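Local coordinates for protein lipid A deacylase PagL (PDB 2ERV) that hydrolyses the ester bond at the 3 position of lipid A in the bacterial outer membrane, releasing the primary fatty acyl chain of lipopolysaccharide, at residues M15-G20 / Y45-G50; G56-S61 / A87-R92; G8-S13 / D137-Y142. All coordinates share one frame; numbering follows the deposited sequence.

Contact 1 of 3, residues M15-G20 / Y45-G50; sequences MTYRLG and YTYWEG
Glu49 turns CG anti to its backbone N (chi1 -176°) and runs on extended, which carries its carboxylate across to the N-H of Met15. There OE1 accepts through its anti lone pair, with Met15 N to Glu49 OE1 at 2.8 Å and an N-H...O angle of 165°. Glu49 N returns a bond to the Met15 carbonyl, so Glu49 grips Met15 through side chain and backbone together, although it lies just past the regular strand; water 1 also bridges Met15 O and Glu49 O. From here 15-20 and 45-48 run antiparallel at 166°, with Tyr17-Tyr47 and Leu19-Tyr45 as hydrogen-bonded pairs and Thr16-Trp48 and Arg18-Thr46 as non-hydrogen-bonded ones. Tyr17 and Tyr47 lie side by side on the face they share with Leu19 and Tyr45, edges together at 3.9 Å between their CD2 atoms. On the other face the Thr16 methyl nestles against the indole, CG2 being 3.4 Å from Trp48 CE3, while Thr46 CG2 sits above one indole face near the rim. Arg18, extended from CG to NE, crosses Thr46 with its CG 3.4 Å from Thr46 OG1, and water 2 joins Arg18 NH1, 3.0 Å away, to that hydroxyl. The buried guanidinium also forms salt bridges with Asp42 and Glu105. Detergent molecules touch Met15 and Tyr45 on the membrane side. In the transmembrane barrel, strand 2-9 flanks 15-20 and strand 57-70 flanks 45-48, while Arg18 reaches inside to strand 119-128.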
# COMPACT_ATOMS: atom_id res chain seq x y z
N MET A 15 -4.37 -1.08 -14.65
CA MET A 15 -4.92 -0.22 -13.54
C MET A 15 -5.05 -1.06 -12.27
O MET A 15 -5.24 -2.25 -12.37
CB MET A 15 -6.33 0.25 -13.91
CG MET A 15 -6.40 1.23 -15.11
SD MET A 15 -5.28 2.64 -14.88
CE MET A 15 -5.89 3.43 -13.39
N THR A 16 -4.93 -0.43 -11.10
CA THR A 16 -5.21 -1.06 -9.85
C THR A 16 -6.08 -0.09 -9.12
O THR A 16 -5.98 1.15 -9.32
CB THR A 16 -3.94 -1.26 -8.99
OG1 THR A 16 -3.33 0.02 -8.75
CG2 THR A 16 -2.86 -2.07 -9.73
N TYR A 17 -6.94 -0.61 -8.26
CA TYR A 17 -7.84 0.26 -7.52
C TYR A 17 -7.85 -0.32 -6.14
O TYR A 17 -8.06 -1.52 -6.03
CB TYR A 17 -9.27 0.17 -8.11
CG TYR A 17 -9.36 0.60 -9.55
CD1 TYR A 17 -9.47 1.95 -9.90
CD2 TYR A 17 -9.30 -0.35 -10.57
CE1 TYR A 17 -9.53 2.34 -11.25
CE2 TYR A 17 -9.37 0.02 -11.90
CZ TYR A 17 -9.48 1.35 -12.23
OH TYR A 17 -9.52 1.68 -13.55
N ARG A 18 -7.67 0.49 -5.10
CA ARG A 18 -7.51 -0.05 -3.75
C ARG A 18 -8.39 0.67 -2.76
O ARG A 18 -8.41 1.90 -2.72
CB ARG A 18 -6.05 0.03 -3.29
CG ARG A 18 -5.82 -0.52 -1.86
CD ARG A 18 -4.42 -0.22 -1.41
NE ARG A 18 -4.19 -0.55 0.01
CZ ARG A 18 -3.35 -1.48 0.44
NH1 ARG A 18 -2.68 -2.22 -0.43
NH2 ARG A 18 -3.19 -1.66 1.76
N LEU A 19 -9.09 -0.09 -1.94
CA LEU A 19 -9.86 0.53 -0.85
C LEU A 19 -9.24 0.02 0.42
O LEU A 19 -8.89 -1.15 0.48
CB LEU A 19 -11.31 0.07 -0.93
CG LEU A 19 -12.20 0.73 -1.98
CD1 LEU A 19 -13.60 0.03 -1.93
CD2 LEU A 19 -12.37 2.26 -1.71
N GLY A 20 -9.11 0.88 1.44
CA GLY A 20 -8.32 0.52 2.59
C GLY A 20 -8.89 1.04 3.89
O GLY A 20 -9.67 1.99 3.92
N TYR A 45 -8.01 -3.72 0.23
CA TYR A 45 -8.66 -4.59 -0.72
C TYR A 45 -8.32 -4.00 -2.11
O TYR A 45 -8.61 -2.84 -2.35
CB TYR A 45 -10.19 -4.64 -0.48
CG TYR A 45 -10.83 -5.05 -1.76
CD1 TYR A 45 -10.69 -6.36 -2.24
CD2 TYR A 45 -11.47 -4.11 -2.57
CE1 TYR A 45 -11.22 -6.73 -3.46
CE2 TYR A 45 -12.00 -4.46 -3.82
CZ TYR A 45 -11.87 -5.78 -4.25
OH TYR A 45 -12.39 -6.13 -5.49
N THR A 46 -7.72 -4.78 -3.02
CA THR A 46 -7.22 -4.19 -4.29
C THR A 46 -7.83 -4.94 -5.42
O THR A 46 -7.91 -6.16 -5.36
CB THR A 46 -5.67 -4.25 -4.38
OG1 THR A 46 -5.08 -3.55 -3.26
CG2 THR A 46 -5.14 -3.52 -5.64
N TYR A 47 -8.29 -4.21 -6.43
CA TYR A 47 -8.67 -4.85 -7.68
C TYR A 47 -7.57 -4.54 -8.71
O TYR A 47 -7.10 -3.41 -8.80
CB TYR A 47 -10.03 -4.31 -8.20
CG TYR A 47 -10.40 -4.84 -9.55
CD1 TYR A 47 -10.96 -6.10 -9.67
CD2 TYR A 47 -10.22 -4.10 -10.71
CE1 TYR A 47 -11.30 -6.62 -10.90
CE2 TYR A 47 -10.58 -4.64 -11.98
CZ TYR A 47 -11.11 -5.89 -12.02
OH TYR A 47 -11.50 -6.46 -13.21
N TRP A 48 -7.21 -5.56 -9.48
CA TRP A 48 -6.14 -5.50 -10.45
C TRP A 48 -6.76 -5.80 -11.79
O TRP A 48 -7.22 -6.93 -11.98
CB TRP A 48 -5.13 -6.65 -10.19
CG TRP A 48 -4.45 -6.57 -8.79
CD1 TRP A 48 -5.00 -6.99 -7.59
CD2 TRP A 48 -3.20 -5.97 -8.47
NE1 TRP A 48 -4.13 -6.71 -6.55
CE2 TRP A 48 -3.02 -6.08 -7.06
CE3 TRP A 48 -2.17 -5.35 -9.23
CZ2 TRP A 48 -1.87 -5.60 -6.41
CZ3 TRP A 48 -1.05 -4.90 -8.59
CH2 TRP A 48 -0.90 -5.01 -7.19
N GLU A 49 -6.70 -4.84 -12.70
CA GLU A 49 -7.15 -5.01 -14.07
C GLU A 49 -6.47 -6.22 -14.70
O GLU A 49 -5.28 -6.49 -14.43
CB GLU A 49 -6.84 -3.75 -14.89
CG GLU A 49 -7.35 -3.79 -16.33
CD GLU A 49 -6.83 -2.67 -17.22
OE1 GLU A 49 -6.01 -1.82 -16.79
OE2 GLU A 49 -7.27 -2.63 -18.39
N GLY A 50 -7.21 -6.95 -15.54
CA GLY A 50 -6.66 -8.16 -16.16
C GLY A 50 -5.58 -7.79 -17.15
O GLY A 50 -5.41 -6.63 -17.49
O HOH W 1 -3.48 -4.68 -13.17
O HOH W 2 -2.49 -2.59 -3.36

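Contact 2 of 3, residues G56-S61 / A87-R92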
# COMPACT_ATOMS: atom_id res chain seq x y z
N GLY A 56 -9.48 -9.93 -14.45
CA GLY A 56 -9.37 -9.12 -13.24
C GLY A 56 -9.27 -9.98 -12.00
O GLY A 56 -9.95 -10.99 -11.90
N LYS A 57 -8.47 -9.54 -11.03
CA LYS A 57 -8.22 -10.29 -9.80
C LYS A 57 -8.31 -9.36 -8.57
O LYS A 57 -8.34 -8.15 -8.71
CB LYS A 57 -6.84 -10.94 -9.84
CG LYS A 57 -6.69 -12.07 -10.84
CD LYS A 57 -7.51 -13.32 -10.45
CE LYS A 57 -7.16 -14.51 -11.36
NZ LYS A 57 -7.59 -14.32 -12.77
N HIS A 58 -8.36 -9.94 -7.38
CA HIS A 58 -8.53 -9.15 -6.15
C HIS A 58 -7.48 -9.62 -5.17
O HIS A 58 -7.08 -10.78 -5.20
CB HIS A 58 -9.92 -9.44 -5.53
CG HIS A 58 -11.05 -9.29 -6.50
ND1 HIS A 58 -11.78 -8.13 -6.63
CD2 HIS A 58 -11.56 -10.15 -7.42
CE1 HIS A 58 -12.71 -8.29 -7.55
NE2 HIS A 58 -12.58 -9.50 -8.07
N SER A 59 -7.02 -8.72 -4.32
CA SER A 59 -6.10 -9.11 -3.26
C SER A 59 -6.58 -8.50 -1.94
O SER A 59 -7.17 -7.42 -1.92
CB SER A 59 -4.65 -8.71 -3.58
OG SER A 59 -4.49 -7.31 -3.56
N LEU A 60 -6.33 -9.21 -0.85
CA LEU A 60 -6.60 -8.71 0.49
C LEU A 60 -5.22 -8.67 1.15
O LEU A 60 -4.49 -9.65 1.10
CB LEU A 60 -7.48 -9.69 1.27
CG LEU A 60 -8.99 -9.53 1.51
CD1 LEU A 60 -9.70 -8.63 0.50
CD2 LEU A 60 -9.74 -10.92 1.65
N SER A 61 -4.88 -7.55 1.75
CA SER A 61 -3.56 -7.43 2.35
C SER A 61 -3.64 -6.75 3.71
O SER A 61 -4.61 -6.05 4.05
CB SER A 61 -2.66 -6.64 1.39
OG SER A 61 -3.23 -5.38 1.18
N ALA A 87 -3.08 -11.93 0.09
CA ALA A 87 -3.64 -13.13 -0.53
C ALA A 87 -4.38 -12.67 -1.78
O ALA A 87 -5.26 -11.81 -1.67
CB ALA A 87 -4.63 -13.83 0.46
N PHE A 88 -4.01 -13.24 -2.93
CA PHE A 88 -4.66 -12.93 -4.18
C PHE A 88 -5.72 -13.98 -4.50
O PHE A 88 -5.64 -15.15 -4.03
CB PHE A 88 -3.64 -12.84 -5.33
CG PHE A 88 -2.77 -11.58 -5.30
CD1 PHE A 88 -2.96 -10.56 -6.24
CD2 PHE A 88 -1.75 -11.44 -4.36
CE1 PHE A 88 -2.12 -9.37 -6.23
CE2 PHE A 88 -0.93 -10.25 -4.31
CZ PHE A 88 -1.11 -9.23 -5.27
N SER A 89 -6.70 -13.57 -5.30
CA SER A 89 -7.79 -14.45 -5.71
C SER A 89 -7.37 -15.47 -6.77
O SER A 89 -8.13 -16.40 -7.06
CB SER A 89 -9.01 -13.62 -6.16
OG SER A 89 -8.73 -13.01 -7.40
N GLY A 90 -6.16 -15.32 -7.33
CA GLY A 90 -5.59 -16.36 -8.24
C GLY A 90 -4.08 -16.19 -8.28
O GLY A 90 -3.54 -15.27 -7.65
N THR A 91 -3.38 -17.06 -9.00
CA THR A 91 -1.93 -16.97 -9.07
C THR A 91 -1.47 -16.17 -10.28
O THR A 91 -0.28 -15.87 -10.39
CB THR A 91 -1.29 -18.37 -9.14
OG1 THR A 91 -1.86 -19.07 -10.24
CG2 THR A 91 -1.68 -19.25 -7.92
N ARG A 92 -2.36 -15.88 -11.22
CA ARG A 92 -2.03 -15.05 -12.38
C ARG A 92 -2.79 -13.74 -12.30
O ARG A 92 -3.99 -13.74 -12.13
CB ARG A 92 -2.41 -15.76 -13.67
CG ARG A 92 -1.49 -16.91 -14.03
CD ARG A 92 -2.08 -17.82 -15.11
NE ARG A 92 -0.97 -18.52 -15.76
CZ ARG A 92 -0.57 -19.72 -15.40
NH1 ARG A 92 -1.18 -20.35 -14.41
NH2 ARG A 92 0.47 -20.29 -16.02
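Ser59 sets its CB squarely over the Phe88 ring, 3.6 Å from the ring centroid and 10° off the normal, a CH-pi contact within an antiparallel non-hydrogen-bonded pair. Next to it, Leu60 and Ala87 form a hydrogen-bonded pair with two matched backbone bonds of 2.9 Å, Leu60 N to Ala87 O and Ala87 N to Leu60 O. On the other side of the Ser59-Phe88 pair the ladder changes character. Ser89 N still donates to His58 O at 2.8 Å, but the return bond comes to a side chain: His58 N donates to Ser89 OG at 3.1 Å and 161°. The Ser89 hydroxyl lies between its own backbone N and carbonyl carbon (chi1 71°), which brings it to the N-H of His58 where the chain leaves the sheet. Lys57, bent at chi2 and chi4, folds alongside residues 89-92: its CD is 3.3 Å from Ser89 OG and its CE 3.4 Å from Arg92 O, so its methylenes pack against the Ser89 hydroxyl and the Arg92 carbonyl. In the next shell, Ser59 OG accepts a hydrogen bond from Trp48 NE1, Phe88 meets the Trp48 ring obliquely and the Tyr127 ring edge-to-face, and Phe88 O is bound by Ser101 OG. Arg92 NE makes a salt bridge to Glu53. The two segments lie at the open end of the beta hairpin of strands 57-70 and 75-88, one of the antiparallel hairpins of this outer-membrane barrel, with Phe88 packed on its inner face.

Contact 3 of 3, residues G8-S13 / D137-Y142; sequences GATGQS and DGIESY. With CXE (pentaethylene glycol monodecyl ether), chain E.
The Tyr142 ring presents its edge to the turn that follows Ala9: Gly11 N lies in the ring plane 3.9 Å from Tyr142 CE2, and Ala9 O is 3.4 Å from Tyr142 CD2. A detergent ether oxygen approaches the same ring obliquely. The ring takes this place because CG stands beside the backbone N, anti to the carbonyl carbon (chi1 -55°). Two backbone bonds join the strands beside it. Tyr142 N reaches Ala9 O at 2.9 Å, and Ala9 N reaches Tyr142 O at 3.0 Å from well above the carbonyl plane. Strands 2-9 and 139-149, near opposite ends of the chain, thereby close the beta barrel, with Ala9 and Tyr142 as an antiparallel hydrogen-bonded pair. Past Ala9 a type I turn from Thr10 to Ser13 bends away. Thr10 stays in touch: its CG2 is 3.3 Å from Glu140 O and meets the Ile139 methyl CD1, the two side chains crossing at a slant. Water 3 ties the turn to strand 139-149: it accepts from Gly11 N and Glu140 N and donates to Gln12 OE1 and, at 2.9 Å, to Glu140 OE1. Water 4 gives the same carboxylate oxygen a second bond, 2.6 Å long, and accepts from Gln12 NE2, so Gln12, through both waters, probably helps position Glu140. Glu140 OE2 bonds to His126 ND1, the two belonging to the charge relay system with Ser128.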
# COMPACT_ATOMS: atom_id res chain seq x y z
N GLY A 8 -4.16 3.48 -9.26
CA GLY A 8 -2.76 3.34 -9.63
C GLY A 8 -2.58 2.51 -10.87
O GLY A 8 -3.57 2.17 -11.54
N ALA A 9 -1.33 2.18 -11.16
CA ALA A 9 -1.01 1.34 -12.33
C ALA A 9 0.13 0.41 -12.02
O ALA A 9 0.98 0.73 -11.18
CB ALA A 9 -0.62 2.22 -13.58
N THR A 10 0.19 -0.73 -12.70
CA THR A 10 1.28 -1.71 -12.44
C THR A 10 2.52 -1.35 -13.27
O THR A 10 2.45 -0.45 -14.10
CB THR A 10 0.85 -3.11 -12.81
OG1 THR A 10 0.59 -3.14 -14.24
CG2 THR A 10 -0.48 -3.49 -12.12
N GLY A 11 3.62 -2.07 -13.10
CA GLY A 11 4.76 -1.91 -14.03
C GLY A 11 4.41 -2.21 -15.50
O GLY A 11 5.12 -1.77 -16.43
N GLN A 12 3.34 -2.97 -15.71
CA GLN A 12 2.87 -3.37 -17.06
C GLN A 12 1.73 -2.43 -17.57
O GLN A 12 1.09 -2.69 -18.59
CB GLN A 12 2.41 -4.83 -17.03
CG GLN A 12 3.57 -5.84 -16.78
CD GLN A 12 4.06 -5.85 -15.32
OE1 GLN A 12 3.26 -5.97 -14.37
NE2 GLN A 12 5.39 -5.74 -15.13
N SER A 13 1.52 -1.34 -16.85
CA SER A 13 0.53 -0.31 -17.22
C SER A 13 -0.94 -0.78 -17.12
O SER A 13 -1.81 -0.22 -17.79
CB SER A 13 0.83 0.26 -18.62
OG SER A 13 2.07 0.97 -18.66
N ASP A 137 6.67 -14.05 -10.51
CA ASP A 137 6.93 -12.92 -11.39
C ASP A 137 6.92 -11.58 -10.61
O ASP A 137 7.47 -10.58 -11.07
CB ASP A 137 5.90 -12.81 -12.51
CG ASP A 137 6.07 -13.85 -13.60
OD1 ASP A 137 7.06 -14.63 -13.60
OD2 ASP A 137 5.27 -13.90 -14.56
N GLY A 138 6.27 -11.59 -9.46
CA GLY A 138 5.97 -10.37 -8.68
C GLY A 138 5.02 -9.46 -9.45
O GLY A 138 4.86 -9.59 -10.66
N ILE A 139 4.41 -8.49 -8.76
CA ILE A 139 3.66 -7.44 -9.45
C ILE A 139 3.70 -6.19 -8.54
O ILE A 139 3.92 -6.28 -7.31
CB ILE A 139 2.19 -7.88 -9.68
CG1 ILE A 139 1.44 -6.95 -10.69
CG2 ILE A 139 1.48 -8.00 -8.36
CD1 ILE A 139 0.08 -7.49 -11.16
N GLU A 140 3.47 -5.03 -9.14
CA GLU A 140 3.64 -3.77 -8.42
C GLU A 140 2.44 -2.91 -8.69
O GLU A 140 1.78 -3.09 -9.73
CB GLU A 140 4.89 -3.02 -8.92
CG GLU A 140 6.25 -3.69 -8.60
CD GLU A 140 6.61 -4.85 -9.54
OE1 GLU A 140 6.52 -4.66 -10.77
OE2 GLU A 140 7.00 -5.96 -9.03
N SER A 141 2.18 -1.97 -7.78
CA SER A 141 1.13 -0.96 -7.95
C SER A 141 1.75 0.40 -7.54
O SER A 141 2.31 0.56 -6.45
CB SER A 141 -0.09 -1.31 -7.07
OG SER A 141 -1.10 -0.28 -7.14
N TYR A 142 1.70 1.36 -8.46
CA TYR A 142 2.17 2.73 -8.20
C TYR A 142 0.96 3.65 -8.20
O TYR A 142 0.31 3.82 -9.24
CB TYR A 142 3.15 3.17 -9.33
CG TYR A 142 4.32 2.20 -9.51
CD1 TYR A 142 5.47 2.33 -8.73
CD2 TYR A 142 4.28 1.18 -10.46
CE1 TYR A 142 6.55 1.44 -8.86
CE2 TYR A 142 5.36 0.31 -10.62
CZ TYR A 142 6.49 0.46 -9.81
OH TYR A 142 7.58 -0.40 -9.90
C10 CXE E . -3.24 6.20 -14.86
O11 CXE E . -3.16 5.77 -13.50
C12 CXE E . -1.89 6.09 -12.94
C13 CXE E . -2.06 7.03 -11.76
O14 CXE E . -1.07 6.68 -10.79
C15 CXE E . -0.25 7.76 -10.38
C16 CXE E . 1.15 7.23 -10.13
O17 CXE E . 1.61 7.81 -8.93
C18 CXE E . 3.03 7.91 -8.89
C19 CXE E . 3.60 7.13 -7.72
O20 CXE E . 4.76 6.44 -8.17
C21 CXE E . 5.97 6.79 -7.48
C22 CXE E . 5.79 6.50 -6.01
O23 CXE E . 7.04 6.57 -5.32
C24 CXE E . 6.82 6.55 -3.91
C25 CXE E . 7.67 7.67 -3.35
O26 CXE E . 8.08 7.30 -2.05
O HOH W 3 3.96 -4.61 -12.10
O HOH W 4 6.81 -6.62 -12.41

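From the N terminus, strand 2-9 supplies the first half of contact 3, whose partner arrives only at strand 139-149, so this pairing closes nearly the whole chain into a barrel and encloses the other two contacts. Contact 1 comes next, joining 15-20 to 45-50 and closing a loop of 24 residues, mostly strand, that includes strand 29-32. Contact 2 opens after contact 1 has closed, and links 56-61 with 87-92 in series with it, without crossing. Strands 35-48 and 57-70 are neighbours, so contacts 1 and 2 share a wall, tied by the Thr46 O to Ser59 N bond; Thr16 OG1 meets Ser141 OG between contacts 1 and 3. Phe88 and Ile139 pack together between contacts 2 and 3.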